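PDB 3DWC: metallocarboxypeptidase from Trypanosoma cruzi, which probably releases C-terminal amino acids from peptides with broad specificity, proline excepted, as a metal-dependent carboxypeptidase of the M32 family. Local coordinates for residues B[56-61]-B[93-98]; B[109-114]-B[129-134]; B[305-310]-B[432-437]; B[389-392]-B[396-399]. All blocks are in the same frame, centred on the assembly; numbering follows the deposited sequence.

Contact 1 of 4, residues B[56-61]-B[93-98]; sequences TITAPK and LENLLP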
loop_
_atom_site.group_PDB
_atom_site.type_symbol
_atom_site.label_atom_id
_atom_site.label_comp_id
_atom_site.label_asym_id
_atom_site.label_seq_id
_atom_site.Cartn_x
_atom_site.Cartn_y
_atom_site.Cartn_z
ATOM N N THR B 56 9.195 -5.306 20.998
ATOM C CA THR B 56 9.444 -6.708 20.726
ATOM C C THR B 56 10.935 -7.047 20.770
ATOM O O THR B 56 11.326 -7.973 21.485
ATOM C CB THR B 56 8.840 -7.103 19.365
ATOM O OG1 THR B 56 7.440 -6.825 19.400
ATOM C CG2 THR B 56 9.034 -8.589 19.074
ATOM N N ILE B 57 11.765 -6.287 20.048
ATOM C CA ILE B 57 13.222 -6.567 20.000
ATOM C C ILE B 57 13.958 -6.157 21.273
ATOM O O ILE B 57 15.027 -6.696 21.556
ATOM C CB ILE B 57 13.932 -5.932 18.750
ATOM C CG1 ILE B 57 15.223 -6.735 18.383
ATOM C CG2 ILE B 57 14.212 -4.467 18.976
ATOM C CD1 ILE B 57 15.989 -6.249 17.127
ATOM N N THR B 58 13.390 -5.223 22.047
ATOM C CA THR B 58 14.028 -4.727 23.260
ATOM C C THR B 58 13.492 -5.347 24.544
ATOM O O THR B 58 13.901 -4.946 25.619
ATOM C CB THR B 58 13.940 -3.192 23.410
ATOM O OG1 THR B 58 12.571 -2.797 23.548
ATOM C CG2 THR B 58 14.614 -2.480 22.240
ATOM N N ALA B 59 12.608 -6.331 24.462
ATOM C CA ALA B 59 12.149 -6.978 25.689
ATOM C C ALA B 59 13.339 -7.673 26.370
ATOM O O ALA B 59 14.268 -8.142 25.699
ATOM C CB ALA B 59 11.013 -7.963 25.398
ATOM N N PRO B 60 13.355 -7.685 27.715
ATOM C CA PRO B 60 14.409 -8.398 28.423
ATOM C C PRO B 60 14.710 -9.796 27.885
ATOM O O PRO B 60 15.882 -10.139 27.742
ATOM C CB PRO B 60 13.882 -8.442 29.850
ATOM C CG PRO B 60 13.131 -7.140 29.968
ATOM C CD PRO B 60 12.440 -7.007 28.653
ATOM N N LYS B 61 13.687 -10.558 27.512
ATOM C CA LYS B 61 13.890 -11.954 27.106
ATOM C C LYS B 61 14.809 -12.145 25.895
ATOM O O LYS B 61 15.472 -13.177 25.791
ATOM C CB LYS B 61 12.555 -12.676 26.879
ATOM C CG LYS B 61 11.936 -12.475 25.503
ATOM C CD LYS B 61 10.598 -13.242 25.329
ATOM C CE LYS B 61 10.096 -13.154 23.873
ATOM N NZ LYS B 61 9.017 -14.130 23.498
ATOM N N LEU B 93 21.610 -2.715 17.687
ATOM C CA LEU B 93 21.268 -1.485 16.995
ATOM C C LEU B 93 20.042 -0.796 17.601
ATOM O O LEU B 93 19.936 0.425 17.521
ATOM C CB LEU B 93 21.051 -1.749 15.506
ATOM C CG LEU B 93 22.294 -1.920 14.620
ATOM C CD1 LEU B 93 21.964 -2.562 13.237
ATOM C CD2 LEU B 93 22.999 -0.583 14.448
ATOM N N GLU B 94 19.102 -1.566 18.156
ATOM C CA GLU B 94 17.905 -0.976 18.793
ATOM C C GLU B 94 18.044 -0.786 20.288
ATOM O O GLU B 94 17.340 0.031 20.892
ATOM C CB GLU B 94 16.649 -1.821 18.540
ATOM C CG GLU B 94 15.808 -1.360 17.328
ATOM C CD GLU B 94 15.197 0.041 17.474
ATOM O OE1 GLU B 94 15.318 0.811 16.509
ATOM O OE2 GLU B 94 14.595 0.381 18.510
ATOM N N ASN B 95 18.939 -1.540 20.889
ATOM C CA ASN B 95 18.986 -1.625 22.329
ATOM C C ASN B 95 20.021 -0.701 22.962
ATOM O O ASN B 95 19.886 -0.356 24.125
ATOM C CB ASN B 95 19.235 -3.085 22.729
ATOM C CG ASN B 95 18.594 -3.449 24.043
ATOM O OD1 ASN B 95 17.363 -3.507 24.160
ATOM N ND2 ASN B 95 19.424 -3.721 25.047
ATOM N N LEU B 96 21.055 -0.317 22.215
ATOM C CA LEU B 96 22.181 0.432 22.780
ATOM C C LEU B 96 21.862 1.912 23.030
ATOM O O LEU B 96 22.569 2.580 23.771
ATOM C CB LEU B 96 23.446 0.287 21.904
ATOM C CG LEU B 96 24.526 -0.728 22.319
ATOM C CD1 LEU B 96 23.932 -2.060 22.806
ATOM C CD2 LEU B 96 25.528 -0.979 21.179
ATOM N N LEU B 97 20.804 2.424 22.422
ATOM C CA LEU B 97 20.376 3.797 22.644
ATOM C C LEU B 97 19.255 3.824 23.687
ATOM O O LEU B 97 18.207 3.207 23.469
ATOM C CB LEU B 97 19.834 4.398 21.339
ATOM C CG LEU B 97 20.783 4.589 20.143
ATOM C CD1 LEU B 97 20.161 5.573 19.181
ATOM C CD2 LEU B 97 22.160 5.083 20.564
ATOM N N PRO B 98 19.449 4.542 24.810
ATOM C CA PRO B 98 18.332 4.707 25.748
ATOM C C PRO B 98 17.150 5.495 25.154
ATOM O O PRO B 98 17.346 6.412 24.353
ATOM C CB PRO B 98 18.968 5.454 26.930
ATOM C CG PRO B 98 20.429 5.223 26.796
ATOM C CD PRO B 98 20.669 5.192 25.313
#

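Contact 2 of 4, residues B[109-114]-B[129-134]; sequences TTKAHQ and LPTLKE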
loop_
_atom_site.group_PDB
_atom_site.type_symbol
_atom_site.label_atom_id
_atom_site.label_comp_id
_atom_site.label_asym_id
_atom_site.label_seq_id
_atom_site.Cartn_x
_atom_site.Cartn_y
_atom_site.Cartn_z
ATOM N N THR B 109 15.255 15.878 15.177
ATOM C CA THR B 109 15.369 15.647 13.738
ATOM C C THR B 109 14.148 16.168 13.008
ATOM O O THR B 109 14.271 16.726 11.914
ATOM C CB THR B 109 15.637 14.160 13.374
ATOM O OG1 THR B 109 14.564 13.330 13.843
ATOM C CG2 THR B 109 16.961 13.690 13.983
ATOM N N THR B 110 12.971 15.996 13.616
ATOM C CA THR B 110 11.711 16.554 13.082
ATOM C C THR B 110 11.687 18.084 13.134
ATOM O O THR B 110 11.126 18.729 12.241
ATOM C CB THR B 110 10.496 16.037 13.853
ATOM O OG1 THR B 110 10.880 15.811 15.211
ATOM C CG2 THR B 110 9.967 14.733 13.250
ATOM N N LYS B 111 12.277 18.653 14.189
ATOM C CA LYS B 111 12.504 20.098 14.253
ATOM C C LYS B 111 13.531 20.499 13.200
ATOM O O LYS B 111 13.270 21.349 12.346
ATOM C CB LYS B 111 13.009 20.520 15.641
ATOM C CG LYS B 111 13.306 22.038 15.772
ATOM C CD LYS B 111 13.820 22.449 17.175
ATOM C CE LYS B 111 14.669 23.754 17.128
ATOM N NZ LYS B 111 16.055 23.552 16.537
ATOM N N ALA B 112 14.692 19.857 13.267
ATOM C CA ALA B 112 15.823 20.201 12.415
ATOM C C ALA B 112 15.419 20.234 10.948
ATOM O O ALA B 112 15.903 21.076 10.190
ATOM C CB ALA B 112 16.981 19.225 12.637
ATOM N N HIS B 113 14.505 19.343 10.565
ATOM C CA HIS B 113 14.066 19.256 9.182
ATOM C C HIS B 113 13.433 20.542 8.660
ATOM O O HIS B 113 13.878 21.069 7.642
ATOM C CB HIS B 113 13.106 18.088 8.975
ATOM C CG HIS B 113 12.640 17.956 7.558
ATOM N ND1 HIS B 113 13.420 17.394 6.568
ATOM C CD2 HIS B 113 11.495 18.348 6.956
ATOM C CE1 HIS B 113 12.760 17.420 5.422
ATOM N NE2 HIS B 113 11.593 18.000 5.629
ATOM N N GLN B 114 12.404 21.045 9.348
ATOM C CA GLN B 114 11.696 22.262 8.907
ATOM C C GLN B 114 12.627 23.468 8.871
ATOM O O GLN B 114 12.564 24.283 7.946
ATOM C CB GLN B 114 10.537 22.603 9.842
ATOM C CG GLN B 114 9.458 21.560 9.987
ATOM C CD GLN B 114 8.757 21.693 11.328
ATOM O OE1 GLN B 114 7.656 22.248 11.422
ATOM N NE2 GLN B 114 9.416 21.215 12.387
ATOM N N LEU B 129 22.422 27.421 11.981
ATOM C CA LEU B 129 23.572 27.119 12.849
ATOM C C LEU B 129 23.259 26.672 14.273
ATOM O O LEU B 129 23.958 25.806 14.793
ATOM C CB LEU B 129 24.538 28.311 12.893
ATOM C CG LEU B 129 25.801 28.184 13.757
ATOM C CD1 LEU B 129 26.631 26.952 13.373
ATOM C CD2 LEU B 129 26.630 29.454 13.649
ATOM N N PRO B 130 22.245 27.281 14.926
ATOM C CA PRO B 130 21.926 26.817 16.281
ATOM C C PRO B 130 21.467 25.360 16.296
ATOM O O PRO B 130 21.967 24.572 17.107
ATOM C CB PRO B 130 20.805 27.771 16.736
ATOM C CG PRO B 130 20.922 28.969 15.837
ATOM C CD PRO B 130 21.383 28.407 14.520
ATOM N N THR B 131 20.542 25.018 15.397
ATOM C CA THR B 131 20.155 23.619 15.163
ATOM C C THR B 131 21.381 22.756 14.856
ATOM O O THR B 131 21.609 21.751 15.514
ATOM C CB THR B 131 19.190 23.453 13.959
ATOM O OG1 THR B 131 17.993 24.209 14.167
ATOM C CG2 THR B 131 18.831 21.980 13.767
ATOM N N LEU B 132 22.167 23.175 13.863
ATOM C CA LEU B 132 23.314 22.388 13.395
ATOM C C LEU B 132 24.266 22.062 14.556
ATOM O O LEU B 132 24.689 20.915 14.701
ATOM C CB LEU B 132 24.027 23.109 12.226
ATOM C CG LEU B 132 24.983 22.397 11.226
ATOM C CD1 LEU B 132 26.413 22.848 11.412
ATOM C CD2 LEU B 132 24.906 20.830 11.186
ATOM N N LYS B 133 24.556 23.051 15.403
ATOM C CA LYS B 133 25.349 22.832 16.622
ATOM C C LYS B 133 24.770 21.734 17.508
ATOM O O LYS B 133 25.527 20.980 18.112
ATOM C CB LYS B 133 25.468 24.123 17.450
ATOM C CG LYS B 133 26.464 25.151 16.895
ATOM C CD LYS B 133 26.272 26.557 17.493
ATOM C CE LYS B 133 27.152 26.821 18.721
ATOM N NZ LYS B 133 26.708 26.098 19.954
ATOM N N GLU B 134 23.441 21.654 17.596
ATOM C CA GLU B 134 22.767 20.645 18.451
ATOM C C GLU B 134 22.800 19.239 17.830
ATOM O O GLU B 134 22.963 18.238 18.537
ATOM C CB GLU B 134 21.306 21.025 18.719
ATOM C CG GLU B 134 21.103 22.218 19.634
ATOM C CD GLU B 134 19.630 22.405 19.986
ATOM O OE1 GLU B 134 19.022 23.414 19.536
ATOM O OE2 GLU B 134 19.078 21.522 20.684
#

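Contact 3 of 4, residues B[305-310]-B[432-437]; sequences EMQIGR and QLMSCV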
loop_
_atom_site.group_PDB
_atom_site.type_symbol
_atom_site.label_atom_id
_atom_site.label_comp_id
_atom_site.label_asym_id
_atom_site.label_seq_id
_atom_site.Cartn_x
_atom_site.Cartn_y
_atom_site.Cartn_z
ATOM N N GLU B 305 24.272 0.813 -13.229
ATOM C CA GLU B 305 24.313 2.124 -13.795
ATOM C C GLU B 305 25.627 2.485 -14.427
ATOM O O GLU B 305 25.653 2.932 -15.581
ATOM C CB GLU B 305 23.949 3.179 -12.734
ATOM C CG GLU B 305 23.749 4.500 -13.339
ATOM C CD GLU B 305 23.741 5.649 -12.362
ATOM O OE1 GLU B 305 23.702 5.452 -11.143
ATOM O OE2 GLU B 305 23.766 6.770 -12.859
ATOM N N MET B 306 26.722 2.335 -13.673
ATOM C CA MET B 306 28.007 2.904 -14.102
ATOM C C MET B 306 28.827 1.933 -14.908
ATOM O O MET B 306 29.353 2.282 -15.966
ATOM C CB MET B 306 28.827 3.418 -12.906
ATOM C CG MET B 306 28.129 4.499 -12.061
ATOM S SD MET B 306 27.774 5.912 -13.101
ATOM C CE MET B 306 27.378 7.217 -11.934
ATOM N N GLN B 307 28.917 0.707 -14.428
ATOM C CA GLN B 307 29.755 -0.286 -15.075
ATOM C C GLN B 307 29.155 -0.800 -16.369
ATOM O O GLN B 307 29.895 -1.084 -17.315
ATOM C CB GLN B 307 30.102 -1.429 -14.123
ATOM C CG GLN B 307 30.960 -1.027 -12.915
ATOM C CD GLN B 307 32.337 -0.497 -13.292
ATOM O OE1 GLN B 307 32.863 0.394 -12.639
ATOM N NE2 GLN B 307 32.946 -1.074 -14.303
ATOM N N ILE B 308 27.836 -0.918 -16.430
ATOM C CA ILE B 308 27.164 -1.320 -17.638
ATOM C C ILE B 308 26.525 -0.099 -18.310
ATOM O O ILE B 308 26.830 0.237 -19.462
ATOM C CB ILE B 308 26.082 -2.398 -17.369
ATOM C CG1 ILE B 308 26.727 -3.647 -16.772
ATOM C CG2 ILE B 308 25.274 -2.711 -18.696
ATOM C CD1 ILE B 308 25.756 -4.684 -16.268
ATOM N N GLY B 309 25.647 0.553 -17.574
ATOM C CA GLY B 309 24.819 1.672 -18.095
ATOM C C GLY B 309 25.482 2.821 -18.826
ATOM O O GLY B 309 24.927 3.335 -19.804
ATOM N N ARG B 310 26.641 3.263 -18.358
ATOM C CA ARG B 310 27.355 4.386 -18.981
ATOM C C ARG B 310 28.506 3.943 -19.862
ATOM O O ARG B 310 29.324 4.779 -20.283
ATOM C CB ARG B 310 27.884 5.317 -17.875
ATOM C CG ARG B 310 26.692 5.953 -17.071
ATOM C CD ARG B 310 27.107 7.158 -16.391
ATOM N NE ARG B 310 26.152 7.644 -15.386
ATOM C CZ ARG B 310 25.265 8.615 -15.586
ATOM N NH1 ARG B 310 24.496 9.034 -14.565
ATOM N NH2 ARG B 310 25.112 9.175 -16.796
ATOM N N GLN B 432 35.454 -3.039 -8.603
ATOM C CA GLN B 432 36.116 -4.259 -8.193
ATOM C C GLN B 432 35.386 -5.522 -8.715
ATOM O O GLN B 432 35.991 -6.444 -9.178
ATOM C CB GLN B 432 36.246 -4.314 -6.673
ATOM C CG GLN B 432 37.148 -5.489 -6.171
ATOM C CD GLN B 432 37.740 -5.257 -4.778
ATOM O OE1 GLN B 432 38.060 -4.134 -4.426
ATOM N NE2 GLN B 432 37.934 -6.341 -4.005
ATOM N N LEU B 433 34.083 -5.564 -8.549
ATOM C CA LEU B 433 33.271 -6.676 -9.048
ATOM C C LEU B 433 33.330 -6.854 -10.572
ATOM O O LEU B 433 33.460 -7.972 -11.067
ATOM C CB LEU B 433 31.802 -6.421 -8.622
ATOM C CG LEU B 433 30.931 -7.502 -7.979
ATOM C CD1 LEU B 433 29.450 -7.245 -8.380
ATOM C CD2 LEU B 433 31.327 -9.018 -8.194
ATOM N N MET B 434 33.199 -5.765 -11.291
ATOM C CA MET B 434 33.301 -5.773 -12.757
ATOM C C MET B 434 34.685 -6.158 -13.208
ATOM O O MET B 434 34.798 -6.916 -14.167
ATOM C CB MET B 434 32.896 -4.421 -13.393
ATOM C CG MET B 434 32.914 -4.415 -14.922
ATOM S SD MET B 434 31.922 -5.743 -15.698
ATOM C CE MET B 434 30.323 -4.862 -15.830
ATOM N N SER B 435 35.736 -5.719 -12.505
ATOM C CA SER B 435 37.084 -6.178 -12.854
ATOM C C SER B 435 37.199 -7.673 -12.813
ATOM O O SER B 435 37.761 -8.236 -13.682
ATOM C CB SER B 435 38.190 -5.614 -11.921
ATOM O OG SER B 435 38.280 -4.238 -12.159
ATOM N N CYS B 436 36.741 -8.277 -11.720
ATOM C CA CYS B 436 36.673 -9.717 -11.565
ATOM C C CYS B 436 35.840 -10.415 -12.640
ATOM O O CYS B 436 36.259 -11.422 -13.246
ATOM C CB CYS B 436 36.081 -10.046 -10.180
ATOM S SG CYS B 436 35.921 -11.808 -9.916
ATOM N N VAL B 437 34.634 -9.920 -12.854
ATOM C CA VAL B 437 33.773 -10.477 -13.886
ATOM C C VAL B 437 34.476 -10.467 -15.251
ATOM O O VAL B 437 34.388 -11.445 -15.970
ATOM C CB VAL B 437 32.378 -9.800 -13.905
ATOM C CG1 VAL B 437 31.622 -10.162 -15.167
ATOM C CG2 VAL B 437 31.546 -10.231 -12.669
#

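Contact 4 of 4, residues B[389-392]-B[396-399]; sequences KMKS and LETL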
loop_
_atom_site.group_PDB
_atom_site.type_symbol
_atom_site.label_atom_id
_atom_site.label_comp_id
_atom_site.label_asym_id
_atom_site.label_seq_id
_atom_site.Cartn_x
_atom_site.Cartn_y
_atom_site.Cartn_z
ATOM N N LYS B 389 37.374 22.969 0.473
ATOM C CA LYS B 389 37.390 21.659 -0.139
ATOM C C LYS B 389 36.828 21.708 -1.549
ATOM O O LYS B 389 37.359 21.055 -2.438
ATOM C CB LYS B 389 36.655 20.658 0.756
ATOM C CG LYS B 389 37.492 20.304 2.013
ATOM C CD LYS B 389 36.759 19.490 3.070
ATOM C CE LYS B 389 37.668 19.141 4.259
ATOM N NZ LYS B 389 38.949 18.444 3.868
ATOM N N MET B 390 35.792 22.521 -1.756
ATOM C CA MET B 390 35.133 22.628 -3.071
ATOM C C MET B 390 36.069 23.230 -4.119
ATOM O O MET B 390 36.167 22.715 -5.241
ATOM C CB MET B 390 33.826 23.449 -2.973
ATOM C CG MET B 390 32.616 22.672 -2.454
ATOM S SD MET B 390 32.072 21.256 -3.491
ATOM C CE MET B 390 31.660 22.072 -5.056
ATOM N N LYS B 391 36.754 24.310 -3.751
ATOM C CA LYS B 391 37.777 24.916 -4.603
ATOM C C LYS B 391 38.899 23.935 -4.857
ATOM O O LYS B 391 39.401 23.825 -5.959
ATOM C CB LYS B 391 38.384 26.171 -3.949
ATOM C CG LYS B 391 37.444 27.371 -3.837
ATOM C CD LYS B 391 37.860 28.358 -2.729
ATOM C CE LYS B 391 39.152 29.112 -3.046
ATOM N NZ LYS B 391 39.556 30.119 -1.986
ATOM N N SER B 392 39.300 23.222 -3.816
ATOM C CA SER B 392 40.467 22.362 -3.911
ATOM C C SER B 392 40.230 21.126 -4.774
ATOM O O SER B 392 41.082 20.738 -5.586
ATOM C CB SER B 392 40.886 21.929 -2.514
ATOM O OG SER B 392 42.093 21.221 -2.592
ATOM N N LEU B 396 35.704 24.898 -7.700
ATOM C CA LEU B 396 34.561 25.796 -7.597
ATOM C C LEU B 396 34.400 26.376 -6.205
ATOM O O LEU B 396 34.648 25.694 -5.218
ATOM C CB LEU B 396 33.289 25.045 -7.967
ATOM C CG LEU B 396 33.224 24.499 -9.393
ATOM C CD1 LEU B 396 31.926 23.740 -9.548
ATOM C CD2 LEU B 396 33.346 25.632 -10.439
ATOM N N GLU B 397 33.961 27.640 -6.155
ATOM C CA GLU B 397 33.703 28.376 -4.907
ATOM C C GLU B 397 32.248 28.308 -4.470
ATOM O O GLU B 397 31.343 28.371 -5.299
ATOM C CB GLU B 397 34.015 29.862 -5.083
ATOM C CG GLU B 397 35.472 30.194 -5.310
ATOM C CD GLU B 397 35.759 31.679 -5.138
ATOM O OE1 GLU B 397 36.937 32.061 -5.320
ATOM O OE2 GLU B 397 34.816 32.454 -4.803
ATOM N N THR B 398 32.050 28.269 -3.148
ATOM C CA THR B 398 30.732 28.340 -2.515
ATOM C C THR B 398 30.602 29.439 -1.451
ATOM O O THR B 398 29.520 29.607 -0.881
ATOM C CB THR B 398 30.389 27.000 -1.819
ATOM O OG1 THR B 398 31.321 26.756 -0.756
ATOM C CG2 THR B 398 30.420 25.835 -2.815
ATOM N N LEU B 399 31.684 30.170 -1.167
ATOM C CA LEU B 399 31.650 31.225 -0.129
ATOM C C LEU B 399 30.468 32.140 -0.397
ATOM O O LEU B 399 30.352 32.706 -1.493
ATOM C CB LEU B 399 32.958 32.032 -0.063
ATOM C CG LEU B 399 33.160 32.891 1.204
ATOM C CD1 LEU B 399 34.598 32.818 1.704
ATOM C CD2 LEU B 399 32.763 34.353 0.981
#

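Contact 1 of 4, residues B[56-61]-B[93-98]
Asn95 OD1 is the polar atom that reaches across here, and it meets carbon: Thr58 CB and Thr58 CG2 both lie 3.5 Å from it. The two side chains come together at a slant, the amide oxygen resting against the methyl side of the threonine. The methyl faces Asn95 because Thr58 OG1 sits between the backbone N and the carbonyl carbon (chi1 64°), where it hydrogen-bonds His54 O one turn back. A threonine suits this place, since its hydroxyl serves its own helix end while its methyl faces the neighbour. Thr58 CG2 also approaches the backbone of the other helix, 3.9 Å from Glu94 O.

The second half of the contact is made by Ile57, whose CG2 branch presses on Glu94 CB at 3.6 Å and on Glu94 CG at 3.9 Å. The two side chains cross at about a right angle, and the isoleucine uses the aliphatic part of the glutamate. The glutamate chain bends at chi2 (-64°), and its OE2 hydrogen-bonds His54 ND1. His54 thus serves both sides, through its backbone oxygen for Thr58 and its ring for Glu94.

The contact sets the C-terminal end of helix 39-57 beside that of helix 78-95. Ile57 also packs on Leu16 of helix 3-32, while Leu97, just beyond Asn95, lies against helix 125-147.

Contact 2 of 4, residues B[109-114]-B[129-134]
Lys111 and Thr131 meet without any ring or amide between them; the flat group at this contact is the Glu134 carboxylate, whose OE1 lies 4.2 Å from Lys111 NZ. That is beyond a salt bridge, so the opposite charges probably attract without a direct bond. The Gln114 amide, by contrast, stays with its own helix, giving NE2 to Thr110 O at 3.0 Å from a position tilted 29° out of the carbonyl plane.

The polar link between the helices is a weak hydrogen bond from Lys111 NZ to Thr131 OG1, 3.1 Å long. Lysine suits this exposed position: its chain leaves with CG opposite the backbone N (chi1 179°) and then bends at its last torsion, bringing NZ to the threonine hydroxyl as the two side chains pass in opposite directions. Thr131 is buried and divides its branches, hydroxyl to the lysine and methyl to Ala112. Its CG2 touches Ala112 CB at 3.5 Å and Ala112 CA at 3.7 Å; the Thr131 side chain also touches Val115.

The smallness of alanine lets the backbones come close, with Ala112 CA and Thr131 CA 6.2 Å apart. The axes of the two short segments approach to 10.2 Å and run roughly antiparallel, their N-to-C directions 148° apart. With a short turn joining helix 99-122 to helix 125-147, this is an antiparallel helical hairpin within the largely helical M32 fold.

Contact 3 of 4, residues B[305-310]-B[432-437]
Met434 reaches Gln307 and Ile308 through CB, CG and CE. Its CB lies 3.5 Å from Gln307 NE2 and 3.9 Å from Gln307 CG. The next atom, Met434 CG, comes closer still to the amide, 3.4 Å from Gln307 NE2. CG stands opposite the backbone N (chi1 -177°), which sends the chain out from helix 421-441; bends at chi2 (54°) and chi3 (90°) then turn the terminal methyl in toward the other helix. The tip, Met434 CE, settles against Gln307 CB at 3.8 Å and Ile308 CG1 at 3.9 Å.

Gln307 and Met434 therefore slide past each other in opposite directions, amide end beside methionine base and methionine end beside glutamine base. The glutamine contributes to this fit by bending at its own chi2, which lays NE2 beside Met434 CB and CG instead of carrying the amide straight on. Ile308 meets the methionine at about a right angle. All three residues are buried, and a flexible, unbranched methionine suits a place where one side chain must follow two differently shaped neighbours.

Earlier in the first segment, Glu305 OE1 hydrogen-bonds ND1 of the cobalt ligand His267, although the contact itself lies away from the metal.

The contact joins the C-terminal end of helix 294-309, where it widens into a pi-type turn, to helix 421-441. Phe303, just over one turn back, also packs on Ile308 and Met434, while helix 490-501 touches Gln307 through His495.

Contact 4 of 4, residues B[389-392]-B[396-399]
Leu396 opens the second segment by turning its backbone onto Met390: Leu396 N lies 3.3 Å from Met390 O in a weak bond, long although nearly straight at 167°. The carbonyl of Leu396 points back at the same turn: Leu396 O is 3.3 Å from Met390 CB and 3.5 Å from Lys391 CG. Leu396 O also lies 2.9 Å from Lys391 N, but the angle there is too poor for a hydrogen bond, so the approach is close packing. The leucine side chain makes a loose apolar contact with the methionine methyl and leans on Leu348.

Glu397 follows, exposed, and gives its aliphatic part to the neighbour. Glu397 CG rests 3.7 Å from Lys391 CG, the two chains crossing at an oblique angle. The lysine bends at chi3 (69°), yet Lys391 NZ stays 4.7 Å from Glu397 OE1, so a mild attraction is the most to be expected. Long chains with charged ends suit this surface, since each packs by its methylenes and leaves the charge near the outside.

Thr398 is buried, and its methyl CG2 touches Met390 CG at 3.9 Å, about at right angles to the bent methionine. Its backbone N hydrogen-bonds Asn387 OD1, and its side chain touches Trp386. The buried Met390, flexible and unbranched, packs on Thr398 and also touches Leu348 and Leu364 of helix 358-374.

The arrangement is a chain reversal at a helix C-terminus: having left helix 382-394, the chain folds back and runs along its last turns, at the start of the long connection to helix 421-441.

Contact 3 is the buried one of the four, its centre about 16 Å from the centre of the chain, and is carried by methionine, glutamine and isoleucine; contacts 1, 2 and 4, partly buried, set apolar patches beside charged chains. Only contacts 2 and 4 have a hydrogen bond between their segments, each weak: side chain to side chain in contact 2, backbone to backbone in contact 4. Contacts 1 and 2 engage the consecutive helices 78-95 and 99-122. Contacts 3 and 4 likewise use helices consecutive in the chain, 382-394 and 421-441, with nearest atoms about 17 Å apart. Contacts 1 to 3 each join different helices, whereas contact 4 lays a loop back against the helix it has just left.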